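Local coordinates for protein SecB-like chaperone Rv1957 (Mycobacterium tuberculosis, PDB 5MTW) that acts as a homotetrameric chaperone of a toxin-antitoxin-chaperone system that binds antitoxin HigA1, prevents its aggregation and is required for neutralisation of toxin HigB1, at residues 68-73 / 129-134. Residues are numbered along the deposited sequence; the frame is centred on the assembly and turned at random.
Sequences SAFVVR and TAYAAT
Phe70 and Tyr131 bring two aromatic rings together where strand 69-82 passes over helix 125-154, an instance of a helix packing on one face of an antiparallel sheet. The outer end of the Phe70 ring does the touching: CE2 lies 3.7 Å from CD2 of Tyr131, and CZ of Phe70 is 3.8 Å from CE2 of Tyr131. The tyrosine thus meets the phenylalanine at its edge, near the ring plane. The side chains cross at about a right angle, with ring planes at 80° and centroids 5.7 Å apart, and the approach to the tyrosine ring is oblique. Phe70 starts out toward the helix, and with CG between its backbone N and carbonyl carbon (chi1 59°) the end of its ring meets Tyr131.

The aliphatic part of the contact lies beside this pair. Both methyls of Val72 reach the Ala132 methyl: CG2 is 3.9 Å and CG1 4.0 Å from CB of Ala132. The single methyl of Ala132 probably allows the close approach of the backbones, the CA atoms of Val72 and Ala132 being 5.8 Å apart. Side chains alternate along the strand, so Phe70 and Val72 face the helix while Val71, on the other face of the sheet, packs against the bound peptide.

Phe112 of the neighbouring strand 99-114 joins the two rings, lying nearly parallel to Phe70 and meeting Tyr131 edge-to-face; Ile164 of a second subunit also packs on Tyr131.

All four touching residues are buried, and the close contacts between their side chains are made by apolar carbons. With no hydrogen bond between the two segments, strand and helix are probably held together here by dispersion and the burial of nonpolar surface.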
ATOM      1  N   SER A  68     -26.489 -13.196 -11.043  1.00 29.84           N
ATOM      2  CA  SER A  68     -26.593 -11.821 -11.449  1.00 32.15           C
ATOM      3  C   SER A  68     -25.322 -11.104 -10.891  1.00 31.28           C
ATOM      4  O   SER A  68     -25.418 -10.077 -10.238  1.00 34.02           O
ATOM      5  CB  SER A  68     -27.908 -11.231 -10.908  1.00 34.73           C
ATOM      6  OG  SER A  68     -27.872 -11.192  -9.503  1.00 41.78           O
ATOM      7  N   ALA A  69     -24.158 -11.734 -11.047  1.00 29.22           N
ATOM      8  CA  ALA A  69     -22.880 -11.121 -10.618  1.00 28.13           C
ATOM      9  C   ALA A  69     -21.903 -11.282 -11.796  1.00 26.38           C
ATOM     10  O   ALA A  69     -21.976 -12.258 -12.538  1.00 25.36           O
ATOM     11  CB  ALA A  69     -22.342 -11.740  -9.343  1.00 29.18           C
ATOM     12  N   PHE A  70     -21.020 -10.289 -11.966  1.00 25.01           N
ATOM     13  CA  PHE A  70     -19.926 -10.412 -12.905  1.00 23.32           C
ATOM     14  C   PHE A  70     -18.619  -9.843 -12.421  1.00 22.43           C
ATOM     15  O   PHE A  70     -18.566  -8.957 -11.564  1.00 20.53           O
ATOM     16  CB  PHE A  70     -20.276  -9.813 -14.249  1.00 22.60           C
ATOM     17  CG  PHE A  70     -20.643  -8.363 -14.211  1.00 22.58           C
ATOM     18  CD1 PHE A  70     -21.887  -7.967 -13.843  1.00 24.80           C
ATOM     19  CD2 PHE A  70     -19.715  -7.393 -14.573  1.00 22.04           C
ATOM     20  CE1 PHE A  70     -22.256  -6.608 -13.808  1.00 25.10           C
ATOM     21  CE2 PHE A  70     -20.073  -6.045 -14.568  1.00 22.02           C
ATOM     22  CZ  PHE A  70     -21.338  -5.665 -14.179  1.00 24.81           C
ATOM     23  N   VAL A  71     -17.559 -10.302 -13.063  1.00 22.38           N
ATOM     24  CA  VAL A  71     -16.218  -9.840 -12.698  1.00 21.09           C
ATOM     25  C   VAL A  71     -15.511  -9.162 -13.852  1.00 22.56           C
ATOM     26  O   VAL A  71     -15.408  -9.732 -14.930  1.00 19.67           O
ATOM     27  CB  VAL A  71     -15.352 -11.053 -12.286  1.00 20.28           C
ATOM     28  CG1 VAL A  71     -13.905 -10.610 -11.936  1.00 22.06           C
ATOM     29  CG2 VAL A  71     -15.975 -11.701 -11.085  1.00 22.37           C
ATOM     30  N   VAL A  72     -15.025  -7.957 -13.628  1.00 20.43           N
ATOM     31  CA  VAL A  72     -14.165  -7.238 -14.588  1.00 21.68           C
ATOM     32  C   VAL A  72     -12.732  -7.451 -14.189  1.00 20.79           C
ATOM     33  O   VAL A  72     -12.356  -7.206 -13.001  1.00 21.09           O
ATOM     34  CB  VAL A  72     -14.459  -5.719 -14.642  1.00 23.40           C
ATOM     35  CG1 VAL A  72     -13.498  -5.025 -15.629  1.00 22.34           C
ATOM     36  CG2 VAL A  72     -15.900  -5.553 -15.077  1.00 22.58           C
ATOM     37  N   ARG A  73     -11.922  -7.927 -15.147  1.00 19.35           N
ATOM     38  CA  ARG A  73     -10.516  -8.209 -14.922  1.00 22.04           C
ATOM     39  C   ARG A  73      -9.689  -7.341 -15.869  1.00 24.22           C
ATOM     40  O   ARG A  73     -10.040  -7.162 -17.065  1.00 25.07           O
ATOM     41  CB  ARG A  73     -10.163  -9.714 -15.180  1.00 24.75           C
ATOM     42  CG  ARG A  73     -10.713 -10.715 -14.231  1.00 27.26           C
ATOM     43  CD  ARG A  73     -10.157 -12.120 -14.509  1.00 30.86           C
ATOM     44  NE  ARG A  73     -10.901 -12.757 -15.585  1.00 31.18           N
ATOM     45  CZ  ARG A  73     -10.414 -13.051 -16.798  1.00 36.11           C
ATOM     46  NH1 ARG A  73      -9.134 -12.817 -17.105  1.00 30.46           N
ATOM     47  NH2 ARG A  73     -11.240 -13.596 -17.707  1.00 34.31           N
ATOM     48  N   THR A 129     -19.416  -6.183 -21.909  1.00 36.25           N
ATOM     49  CA  THR A 129     -18.145  -5.704 -22.527  1.00 37.47           C
ATOM     50  C   THR A 129     -18.065  -4.178 -22.504  1.00 35.13           C
ATOM     51  O   THR A 129     -17.098  -3.639 -22.056  1.00 33.37           O
ATOM     52  CB  THR A 129     -17.959  -6.281 -23.945  1.00 39.63           C
ATOM     53  OG1 THR A 129     -17.732  -7.687 -23.815  1.00 42.01           O
ATOM     54  CG2 THR A 129     -16.767  -5.705 -24.645  1.00 45.88           C
ATOM     55  N   ALA A 130     -19.132  -3.479 -22.852  1.00 36.28           N
ATOM     56  CA  ALA A 130     -19.071  -2.013 -22.878  1.00 39.32           C
ATOM     57  C   ALA A 130     -18.879  -1.453 -21.443  1.00 39.91           C
ATOM     58  O   ALA A 130     -18.157  -0.450 -21.220  1.00 38.09           O
ATOM     59  CB  ALA A 130     -20.343  -1.447 -23.480  1.00 36.14           C
ATOM     60  N   TYR A 131     -19.581  -2.089 -20.496  1.00 38.41           N
ATOM     61  CA  TYR A 131     -19.578  -1.628 -19.104  1.00 34.57           C
ATOM     62  C   TYR A 131     -18.209  -1.815 -18.524  1.00 31.71           C
ATOM     63  O   TYR A 131     -17.770  -0.939 -17.834  1.00 30.74           O
ATOM     64  CB  TYR A 131     -20.609  -2.348 -18.241  1.00 35.13           C
ATOM     65  CG  TYR A 131     -20.702  -1.864 -16.778  1.00 33.95           C
ATOM     66  CD1 TYR A 131     -21.410  -0.710 -16.437  1.00 34.56           C
ATOM     67  CD2 TYR A 131     -20.044  -2.541 -15.767  1.00 34.60           C
ATOM     68  CE1 TYR A 131     -21.522  -0.287 -15.117  1.00 35.64           C
ATOM     69  CE2 TYR A 131     -20.116  -2.128 -14.442  1.00 35.37           C
ATOM     70  CZ  TYR A 131     -20.868  -1.014 -14.106  1.00 32.91           C
ATOM     71  OH  TYR A 131     -20.939  -0.620 -12.793  1.00 28.30           O
ATOM     72  N   ALA A 132     -17.564  -2.955 -18.842  1.00 30.95           N
ATOM     73  CA  ALA A 132     -16.211  -3.326 -18.419  1.00 31.88           C
ATOM     74  C   ALA A 132     -15.199  -2.365 -18.973  1.00 36.64           C
ATOM     75  O   ALA A 132     -14.253  -1.949 -18.274  1.00 28.67           O
ATOM     76  CB  ALA A 132     -15.819  -4.746 -18.842  1.00 26.53           C
ATOM     77  N   ALA A 133     -15.412  -2.014 -20.238  1.00 34.39           N
ATOM     78  CA  ALA A 133     -14.522  -1.083 -20.939  1.00 35.13           C
ATOM     79  C   ALA A 133     -14.586   0.334 -20.429  1.00 32.36           C
ATOM     80  O   ALA A 133     -13.707   1.144 -20.713  1.00 36.47           O
ATOM     81  CB  ALA A 133     -14.832  -1.108 -22.450  1.00 34.38           C
ATOM     82  N   THR A 134     -15.657   0.695 -19.760  1.00 33.06           N
ATOM     83  CA  THR A 134     -15.825   2.039 -19.278  1.00 31.93           C
ATOM     84  C   THR A 134     -15.761   2.084 -17.752  1.00 29.36           C
ATOM     85  O   THR A 134     -14.699   2.325 -17.205  1.00 30.07           O
ATOM     86  CB  THR A 134     -17.142   2.612 -19.800  1.00 34.35           C
ATOM     87  OG1 THR A 134     -18.215   1.776 -19.397  1.00 33.70           O
ATOM     88  CG2 THR A 134     -17.134   2.678 -21.389  1.00 35.36           C
TER